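Local coordinates for nicotinate phosphoribosyltransferase (Saccharomyces cerevisiae, PDB 1VLP), which catalyses the ATP-dependent formation of nicotinate D-ribonucleotide from nicotinate and phosphoribosyl diphosphate, the first step from nicotinic acid to NAD, at residues His244-Val247 against Met248-Ser252; Phe285-Asp288 against Asp289-Ser293; Pro414-Val417 against Lys418-Lys421. One frame throughout, in Å; residues are numbered along the deposited sequence.

Contact 1. Residues His244-Val247 against Met248-Ser252; sequences HEWV and MGVAS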
ATOM      1  N   HIS A 244      -0.618   0.905  -7.950  1.00  8.02           N
ATOM      2  CA  HIS A 244       0.122   1.194  -9.207  1.00  5.00           C
ATOM      3  C   HIS A 244       0.467  -0.048  -9.965  1.00  4.36           C
ATOM      4  O   HIS A 244       0.461  -0.016 -11.196  1.00  2.82           O
ATOM      5  CB  HIS A 244       1.401   2.001  -8.984  1.00  6.07           C
ATOM      6  CG  HIS A 244       1.180   3.363  -8.407  1.00 11.12           C
ATOM      7  ND1 HIS A 244       0.589   4.389  -9.111  1.00 12.31           N
ATOM      8  CD2 HIS A 244       1.432   3.847  -7.164  1.00  9.25           C
ATOM      9  CE1 HIS A 244       0.517   5.459  -8.329  1.00 12.33           C
ATOM     10  NE2 HIS A 244       1.030   5.155  -7.144  1.00 14.34           N
ATOM     11  N   GLU A 245       0.741  -1.142  -9.242  1.00  5.16           N
ATOM     12  CA  GLU A 245       1.259  -2.348  -9.889  1.00  7.32           C
ATOM     13  C   GLU A 245       0.263  -2.934 -10.894  1.00  4.43           C
ATOM     14  O   GLU A 245       0.654  -3.515 -11.903  1.00  6.13           O
ATOM     15  CB  GLU A 245       1.763  -3.354  -8.849  1.00  8.89           C
ATOM     16  CG  GLU A 245       0.805  -4.039  -8.048  1.00 11.38           C
ATOM     17  CD  GLU A 245       1.462  -5.169  -7.159  1.00 12.75           C
ATOM     18  OE1 GLU A 245       2.063  -6.091  -7.760  1.00 25.12           O
ATOM     19  OE2 GLU A 245       1.264  -5.155  -5.949  1.00 21.31           O
ATOM     20  N   TRP A 246      -1.032  -2.645 -10.705  1.00  2.64           N
ATOM     21  CA  TRP A 246      -2.059  -3.044 -11.654  1.00  3.29           C
ATOM     22  C   TRP A 246      -1.856  -2.447 -13.006  1.00  3.92           C
ATOM     23  O   TRP A 246      -1.652  -3.190 -13.963  1.00  2.00           O
ATOM     24  CB  TRP A 246      -3.466  -2.750 -11.102  1.00  7.45           C
ATOM     25  CG  TRP A 246      -4.546  -3.240 -11.985  1.00  3.01           C
ATOM     26  CD1 TRP A 246      -5.499  -2.472 -12.591  1.00  8.45           C
ATOM     27  CD2 TRP A 246      -4.836  -4.598 -12.354  1.00  5.85           C
ATOM     28  NE1 TRP A 246      -6.331  -3.256 -13.315  1.00  4.63           N
ATOM     29  CE2 TRP A 246      -5.966  -4.561 -13.196  1.00  6.26           C
ATOM     30  CE3 TRP A 246      -4.248  -5.849 -12.060  1.00  4.61           C
ATOM     31  CZ2 TRP A 246      -6.524  -5.719 -13.764  1.00  9.83           C
ATOM     32  CZ3 TRP A 246      -4.800  -6.988 -12.618  1.00  6.80           C
ATOM     33  CH2 TRP A 246      -5.914  -6.922 -13.448  1.00  6.11           C
ATOM     34  N   VAL A 247      -1.918  -1.121 -13.161  1.00  3.00           N
ATOM     35  CA  VAL A 247      -1.745  -0.594 -14.539  1.00  4.85           C
ATOM     36  C   VAL A 247      -0.325  -0.799 -15.078  1.00  2.13           C
ATOM     37  O   VAL A 247      -0.167  -0.939 -16.270  1.00  3.68           O
ATOM     38  CB  VAL A 247      -2.238   0.883 -14.777  1.00  8.05           C
ATOM     39  CG1 VAL A 247      -1.373   1.875 -14.105  1.00 11.32           C
ATOM     40  CG2 VAL A 247      -2.338   1.181 -16.328  1.00  5.80           C
HETATM   41  N   MSE A 248       0.675  -0.773 -14.203  1.00  3.26           N
HETATM   42  CA  MSE A 248       2.106  -1.073 -14.591  1.00  4.12           C
HETATM   43  C   MSE A 248       2.170  -2.445 -15.205  1.00  4.48           C
HETATM   44  O   MSE A 248       2.728  -2.602 -16.291  1.00  4.44           O
HETATM   45  CB  MSE A 248       3.027  -0.963 -13.388  1.00  2.77           C
HETATM   46  CG  MSE A 248       3.178   0.417 -12.783  1.00  4.89           C
HETATM   47 SE   MSE A 248       4.221   0.347 -11.151  1.00 13.49          SE
HETATM   48  CE  MSE A 248       5.938  -0.218 -11.881  1.00  7.28           C
ATOM     49  N   GLY A 249       1.559  -3.464 -14.567  1.00  2.54           N
ATOM     50  CA  GLY A 249       1.553  -4.809 -15.146  1.00  5.67           C
ATOM     51  C   GLY A 249       0.781  -4.908 -16.443  1.00  3.89           C
ATOM     52  O   GLY A 249       1.231  -5.485 -17.417  1.00  6.17           O
ATOM     53  N   VAL A 250      -0.424  -4.316 -16.486  1.00  6.48           N
ATOM     54  CA  VAL A 250      -1.222  -4.262 -17.709  1.00  3.67           C
ATOM     55  C   VAL A 250      -0.460  -3.669 -18.888  1.00  5.44           C
ATOM     56  O   VAL A 250      -0.460  -4.231 -19.986  1.00  6.03           O
ATOM     57  CB  VAL A 250      -2.613  -3.523 -17.497  1.00  5.67           C
ATOM     58  CG1 VAL A 250      -3.318  -3.287 -18.787  1.00  9.57           C
ATOM     59  CG2 VAL A 250      -3.492  -4.342 -16.526  1.00  5.16           C
ATOM     60  N   ALA A 251       0.234  -2.574 -18.663  1.00  2.66           N
ATOM     61  CA  ALA A 251       1.056  -1.951 -19.710  1.00  4.11           C
ATOM     62  C   ALA A 251       2.234  -2.819 -20.145  1.00  4.80           C
ATOM     63  O   ALA A 251       2.498  -2.941 -21.334  1.00  6.26           O
ATOM     64  CB  ALA A 251       1.551  -0.594 -19.251  1.00  6.26           C
ATOM     65  N   SER A 252       2.912  -3.434 -19.186  1.00  6.77           N
ATOM     66  CA  SER A 252       4.144  -4.182 -19.456  1.00  7.56           C
ATOM     67  C   SER A 252       3.939  -5.531 -20.141  1.00 10.32           C
ATOM     68  O   SER A 252       4.887  -6.068 -20.768  1.00 13.70           O
ATOM     69  CB  SER A 252       4.885  -4.425 -18.166  1.00  6.56           C
ATOM     70  OG  SER A 252       5.374  -3.222 -17.691  1.00  9.86           O
TER
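Trp246 swings its CG anti to the backbone N (chi1 -175°), and its indole meets Val250 one helical turn on. Val250 CG2 sits over the centre of one indole face, 4.2 Å from Trp246 CE2. Met248, modelled as selenomethionine, keeps CG beside its backbone N (chi1 -66°) and bends at chi3. Its CG rests 3.2 Å from His244 O. Farther along, Met248 SE reaches 3.9 Å from His244 CB. Consecutive i to i+4 bonds fix this spacing: Gly249 N gives a 2.8 Å bond to Glu245 O, and Val250 N bonds Trp246 O at 3.0 Å with an almost straight N-H. The polar ends face other elements of the fold. The His244 ring is hydrogen-bonded through NE2 to Asp308 and through ND1 to Thr284; Glu245 OE2 forms a salt bridge with Lys28 NZ, its OE1 is hydrogen-bonded to Tyr46 OH, and Trp246 NE1 bonds Ala264 O. Glu245 lies near Tyr27, and His244 near Arg306, both inferred from relatives to bind nicotinate. By similarity His244 is also the autophosphorylated histidine, unmodified here, consistent with the start of helix 244-254 lining the active site of a type II phosphoribosyltransferase.

Contact 2. Residues Phe285-Asp288 against Asp289-Ser293; sequences FGTD and DFLKS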
ATOM      1  N   PHE A 285       1.043   6.780 -15.006  1.00  5.02           N
ATOM      2  CA  PHE A 285       1.645   7.276 -16.256  1.00  2.59           C
ATOM      3  C   PHE A 285       1.303   8.758 -16.455  1.00  4.31           C
ATOM      4  O   PHE A 285       1.217   9.220 -17.569  1.00  5.83           O
ATOM      5  CB  PHE A 285       1.214   6.450 -17.467  1.00  3.64           C
ATOM      6  CG  PHE A 285       1.598   5.016 -17.345  1.00  3.27           C
ATOM      7  CD1 PHE A 285       2.864   4.682 -16.850  1.00  5.29           C
ATOM      8  CD2 PHE A 285       0.701   4.011 -17.633  1.00  5.98           C
ATOM      9  CE1 PHE A 285       3.217   3.351 -16.640  1.00  8.45           C
ATOM     10  CE2 PHE A 285       1.052   2.684 -17.457  1.00 13.18           C
ATOM     11  CZ  PHE A 285       2.306   2.362 -16.947  1.00  9.20           C
ATOM     12  N   GLY A 286       1.096   9.430 -15.338  1.00  5.16           N
ATOM     13  CA  GLY A 286       0.771  10.848 -15.284  1.00  5.91           C
ATOM     14  C   GLY A 286      -0.731  11.040 -15.348  1.00  5.97           C
ATOM     15  O   GLY A 286      -1.417  10.384 -16.102  1.00  2.84           O
ATOM     16  N   THR A 287      -1.241  11.895 -14.490  1.00  4.61           N
ATOM     17  CA  THR A 287      -2.683  12.134 -14.444  1.00  7.31           C
ATOM     18  C   THR A 287      -3.333  12.614 -15.769  1.00  5.41           C
ATOM     19  O   THR A 287      -4.447  12.198 -16.099  1.00  4.12           O
ATOM     20  CB  THR A 287      -2.997  13.025 -13.245  1.00  6.55           C
ATOM     21  OG1 THR A 287      -2.694  12.298 -12.050  1.00  7.48           O
ATOM     22  CG2 THR A 287      -4.462  13.416 -13.249  1.00 10.06           C
ATOM     23  N   ASP A 288      -2.627  13.414 -16.559  1.00  5.20           N
ATOM     24  CA  ASP A 288      -3.119  13.819 -17.882  1.00  5.42           C
ATOM     25  C   ASP A 288      -3.494  12.656 -18.833  1.00  7.02           C
ATOM     26  O   ASP A 288      -4.540  12.705 -19.535  1.00  6.40           O
ATOM     27  CB  ASP A 288      -2.077  14.721 -18.539  1.00  8.30           C
ATOM     28  CG  ASP A 288      -1.952  16.079 -17.871  1.00 16.36           C
ATOM     29  OD1 ASP A 288      -2.841  16.458 -17.091  1.00 14.80           O
ATOM     30  OD2 ASP A 288      -0.938  16.766 -18.127  1.00 23.19           O
ATOM     31  N   ASP A 289      -2.646  11.620 -18.887  1.00  6.48           N
ATOM     32  CA  ASP A 289      -2.936  10.482 -19.742  1.00  3.87           C
ATOM     33  C   ASP A 289      -4.207   9.775 -19.246  1.00  3.76           C
ATOM     34  O   ASP A 289      -5.077   9.392 -20.055  1.00  4.59           O
ATOM     35  CB  ASP A 289      -1.793   9.474 -19.754  1.00  5.85           C
ATOM     36  CG  ASP A 289      -2.099   8.317 -20.647  1.00  9.92           C
ATOM     37  OD1 ASP A 289      -2.079   8.576 -21.858  1.00  3.33           O
ATOM     38  OD2 ASP A 289      -2.412   7.207 -20.150  1.00  8.93           O
ATOM     39  N   PHE A 290      -4.266   9.597 -17.921  1.00  4.00           N
ATOM     40  CA  PHE A 290      -5.415   8.970 -17.263  1.00  5.50           C
ATOM     41  C   PHE A 290      -6.709   9.705 -17.610  1.00  4.41           C
ATOM     42  O   PHE A 290      -7.710   9.084 -18.003  1.00  4.35           O
ATOM     43  CB  PHE A 290      -5.265   8.898 -15.754  1.00  5.25           C
ATOM     44  CG  PHE A 290      -6.393   8.178 -15.103  1.00  6.98           C
ATOM     45  CD1 PHE A 290      -6.399   6.801 -14.993  1.00  4.47           C
ATOM     46  CD2 PHE A 290      -7.491   8.874 -14.648  1.00 10.43           C
ATOM     47  CE1 PHE A 290      -7.460   6.155 -14.446  1.00  9.22           C
ATOM     48  CE2 PHE A 290      -8.570   8.194 -14.106  1.00  4.10           C
ATOM     49  CZ  PHE A 290      -8.545   6.874 -14.000  1.00  5.97           C
ATOM     50  N   LEU A 291      -6.678  11.017 -17.489  1.00  6.23           N
ATOM     51  CA  LEU A 291      -7.876  11.855 -17.752  1.00  5.76           C
ATOM     52  C   LEU A 291      -8.441  11.761 -19.188  1.00  7.11           C
ATOM     53  O   LEU A 291      -9.661  11.871 -19.396  1.00  4.92           O
ATOM     54  CB  LEU A 291      -7.594  13.277 -17.332  1.00  4.10           C
ATOM     55  CG  LEU A 291      -7.510  13.483 -15.801  1.00  5.43           C
ATOM     56  CD1 LEU A 291      -7.304  14.943 -15.502  1.00  6.42           C
ATOM     57  CD2 LEU A 291      -8.701  12.904 -14.970  1.00  8.83           C
ATOM     58  N   LYS A 292      -7.608  11.469 -20.189  1.00  6.21           N
ATOM     59  CA  LYS A 292      -8.127  11.325 -21.543  1.00  5.86           C
ATOM     60  C   LYS A 292      -9.230  10.274 -21.678  1.00  4.68           C
ATOM     61  O   LYS A 292     -10.073  10.418 -22.534  1.00  8.39           O
ATOM     62  CB  LYS A 292      -7.035  10.923 -22.545  1.00  6.14           C
ATOM     63  CG  LYS A 292      -5.943  11.912 -22.779  1.00 13.45           C
ATOM     64  CD  LYS A 292      -4.862  11.262 -23.682  1.00 16.36           C
ATOM     65  CE  LYS A 292      -3.860  12.303 -24.192  1.00 25.07           C
ATOM     66  NZ  LYS A 292      -3.010  11.757 -25.305  1.00 30.01           N
ATOM     67  N   SER A 293      -9.199   9.218 -20.857  1.00  4.11           N
ATOM     68  CA  SER A 293     -10.200   8.144 -20.936  1.00  5.09           C
ATOM     69  C   SER A 293     -11.180   8.186 -19.803  1.00  4.92           C
ATOM     70  O   SER A 293     -12.040   7.288 -19.703  1.00  4.58           O
ATOM     71  CB  SER A 293      -9.544   6.736 -20.980  1.00  6.91           C
ATOM     72  OG  SER A 293      -8.648   6.492 -19.920  1.00 10.95           O
TER
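Thr287 and Leu291 are set slantwise to each other across one turn of the short helix 287-291, which follows strand 279-281 of the parallel sheet of the α/β domain and has Gly286 at its N-cap. The methyl arm of Thr287 does the touching: CG2 lies 3.9 Å from Leu291 CD1. Since chi1 of Thr287 (-66°) sends CG2 anti to the backbone N, it leaves OG1 beside that N, where the hydroxyl is hydrogen-bonded to Asp405 and Thr282. One side chain thus serves two environments, an apolar branch against its helical neighbour and a polar branch into the surrounding fold. The same two residues share the one strong backbone bond across the contact, Leu291 N to Thr287 O at 2.9 Å. Its neighbours are weaker: Gly286 O takes weak bonds from both Asp289 N and Phe290 N, the latter 3.5 Å long though nearly straight.

The two phenylalanines diverge. Phe285 turns its ring to Tyr257 in an edge-to-face pair, whereas Phe290 packs on Asn261 and Met265 of helix 260-272 and meets the ring of Phe294 at a steep tilt. Asp289 brings its CB to 3.7 Å from Phe285 O, and the Tyr426 hydroxyl is hydrogen-bonded to both Phe285 O and Asp289 N, tying the residue before the cap to the first turn. The positive phi of Gly286 (89°) lets the chain bend into that turn. Leu291 CG lies 3.3 Å from Thr287 O.

Contact 3. Residues Pro414-Val417 against Lys418-Lys421; sequences PATV and KRVK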
ATOM      1  N   PRO A 414      15.321   3.777 -17.420  1.00  8.53           N
ATOM      2  CA  PRO A 414      15.293   5.102 -18.075  1.00  7.35           C
ATOM      3  C   PRO A 414      14.889   5.144 -19.534  1.00  7.82           C
ATOM      4  O   PRO A 414      14.139   6.040 -19.958  1.00  8.80           O
ATOM      5  CB  PRO A 414      16.734   5.598 -17.917  1.00  9.54           C
ATOM      6  CG  PRO A 414      17.199   4.979 -16.652  1.00 10.68           C
ATOM      7  CD  PRO A 414      16.548   3.604 -16.609  1.00  7.94           C
ATOM      8  N   ALA A 415      15.399   4.207 -20.317  1.00  7.33           N
ATOM      9  CA  ALA A 415      15.105   4.168 -21.740  1.00  7.27           C
ATOM     10  C   ALA A 415      13.599   3.975 -21.952  1.00  6.64           C
ATOM     11  O   ALA A 415      12.983   4.618 -22.832  1.00  2.80           O
ATOM     12  CB  ALA A 415      15.885   3.028 -22.404  1.00  6.82           C
ATOM     13  N   THR A 416      13.023   3.083 -21.144  1.00  5.97           N
ATOM     14  CA  THR A 416      11.608   2.769 -21.233  1.00  7.96           C
ATOM     15  C   THR A 416      10.785   3.977 -20.832  1.00  7.48           C
ATOM     16  O   THR A 416       9.786   4.319 -21.486  1.00  7.20           O
ATOM     17  CB  THR A 416      11.262   1.552 -20.361  1.00  7.07           C
ATOM     18  OG1 THR A 416      12.061   0.426 -20.800  1.00  6.97           O
ATOM     19  CG2 THR A 416       9.801   1.205 -20.456  1.00  6.63           C
ATOM     20  N   VAL A 417      11.201   4.631 -19.761  1.00  5.51           N
ATOM     21  CA  VAL A 417      10.484   5.804 -19.244  1.00  8.13           C
ATOM     22  C   VAL A 417      10.479   6.911 -20.331  1.00  6.81           C
ATOM     23  O   VAL A 417       9.437   7.543 -20.620  1.00  5.83           O
ATOM     24  CB  VAL A 417      11.132   6.311 -17.930  1.00  8.79           C
ATOM     25  CG1 VAL A 417      10.603   7.687 -17.552  1.00  9.10           C
ATOM     26  CG2 VAL A 417      10.915   5.283 -16.770  1.00  5.55           C
ATOM     27  N   LYS A 418      11.655   7.168 -20.920  1.00  6.92           N
ATOM     28  CA  LYS A 418      11.738   8.073 -22.054  1.00  6.67           C
ATOM     29  C   LYS A 418      10.807   7.743 -23.229  1.00  7.11           C
ATOM     30  O   LYS A 418      10.136   8.663 -23.739  1.00  9.51           O
ATOM     31  CB  LYS A 418      13.179   8.121 -22.567  1.00  8.07           C
ATOM     32  CG  LYS A 418      13.346   8.969 -23.806  1.00 10.07           C
ATOM     33  CD  LYS A 418      14.793   9.238 -24.092  1.00 15.03           C
ATOM     34  CE  LYS A 418      14.957   9.622 -25.546  1.00 14.24           C
ATOM     35  NZ  LYS A 418      16.271  10.252 -25.750  1.00 27.55           N
ATOM     36  N   ARG A 419      10.821   6.497 -23.680  0.50  2.25           N
ATOM     37  CA  ARG A 419       9.996   6.003 -24.782  0.50  5.23           C
ATOM     38  C   ARG A 419       8.500   6.212 -24.483  0.50  2.13           C
ATOM     39  O   ARG A 419       7.740   6.600 -25.356  0.50  2.00           O
ATOM     40  CB  ARG A 419      10.129   4.485 -24.950  0.50  7.09           C
ATOM     41  CG  ARG A 419      11.382   3.896 -25.588  0.50  3.06           C
ATOM     42  CD  ARG A 419      11.198   2.396 -25.986  0.50 10.22           C
ATOM     43  NE  ARG A 419      10.429   1.541 -25.040  0.50 15.68           N
ATOM     44  CZ  ARG A 419       9.116   1.296 -25.101  0.50 14.81           C
ATOM     45  NH1 ARG A 419       8.368   1.859 -26.034  0.50 14.73           N
ATOM     46  NH2 ARG A 419       8.534   0.491 -24.221  0.50 12.53           N
ATOM     47  N   VAL A 420       8.098   5.909 -23.247  1.00  7.09           N
ATOM     48  CA  VAL A 420       6.698   6.007 -22.798  1.00  7.13           C
ATOM     49  C   VAL A 420       6.248   7.469 -22.726  1.00  8.89           C
ATOM     50  O   VAL A 420       5.171   7.810 -23.215  1.00 11.68           O
ATOM     51  CB  VAL A 420       6.437   5.275 -21.430  1.00  2.58           C
ATOM     52  CG1 VAL A 420       5.038   5.568 -20.876  1.00  5.06           C
ATOM     53  CG2 VAL A 420       6.590   3.789 -21.576  1.00  7.21           C
ATOM     54  N   LYS A 421       7.073   8.344 -22.160  1.00  9.72           N
ATOM     55  CA  LYS A 421       6.742   9.776 -22.136  1.00 12.76           C
ATOM     56  C   LYS A 421       6.469  10.328 -23.542  1.00 14.54           C
ATOM     57  O   LYS A 421       5.567  11.167 -23.739  1.00 14.38           O
ATOM     58  CB  LYS A 421       7.846  10.570 -21.473  1.00 14.08           C
ATOM     59  CG  LYS A 421       7.845  10.486 -19.986  1.00 11.65           C
ATOM     60  CD  LYS A 421       9.155  11.025 -19.469  1.00 11.29           C
ATOM     61  CE  LYS A 421       9.162  11.297 -18.022  1.00  7.77           C
ATOM     62  NZ  LYS A 421      10.539  11.789 -17.672  1.00  8.39           N
TER
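Val417 and Lys421 lie alongside each other, pointing the same way, and form the well-packed flank of helix 414-423. The lysine chain is extended beyond CG and runs along the valine, with CE 3.9 Å from Val417 CG1, while CG approaches Val417 O to 3.4 Å. Its ammonium group goes on to bond Asn410 OD1, with a weaker bond to Leu407 O. Val420 is tighter: chi1 of 171° carries CG1 away from the backbone N and leaves CG2 3.2 Å from Thr416 O, with the side chain packed against Tyr257, Ile401 and Ile403.

The other flank is looser. Pro414, Ala415 and Lys418 are exposed, and between them the contact is mainly backbone, such as the nearly straight 2.9 Å bond from Lys418 N to Pro414 O. Arg419, modelled in two conformations, has NH1 salt-bridged to Glu423 OE2. An alanine in place of Lys421 would probably leave Asn410 OD1 without its ammonium partner and uncover Val417 CG1. The chemistry is that of an amphipathic helix, in which a lysine shields an apolar neighbour with its methylenes and carries its ammonium to the neutral oxygens of Asn410 and, weakly, Leu407.

Overall arrangement
The contacts follow in series along the chain; contacts 1 and 3 lie within helices 244-254 and 414-423, and contact 2 is built round the short helix 287-291. Their centres lie about 14 Å (contacts 1 and 2), 15 Å (1 and 3) and 16 Å (2 and 3) apart, on the same side of the chain's centre. Contacts 1 and 2 touch directly, with Phe285 CE2 3.8 Å from Ala251 CB. Contact 3 touches neither, yet side chains from all three meet Tyr257, and Tyr426, just beyond helix 414-423, reaches back to contact 2. The C-terminal helix is thereby joined to the α/β part of the enzyme, while contact 1 alone borders the predicted nicotinate site.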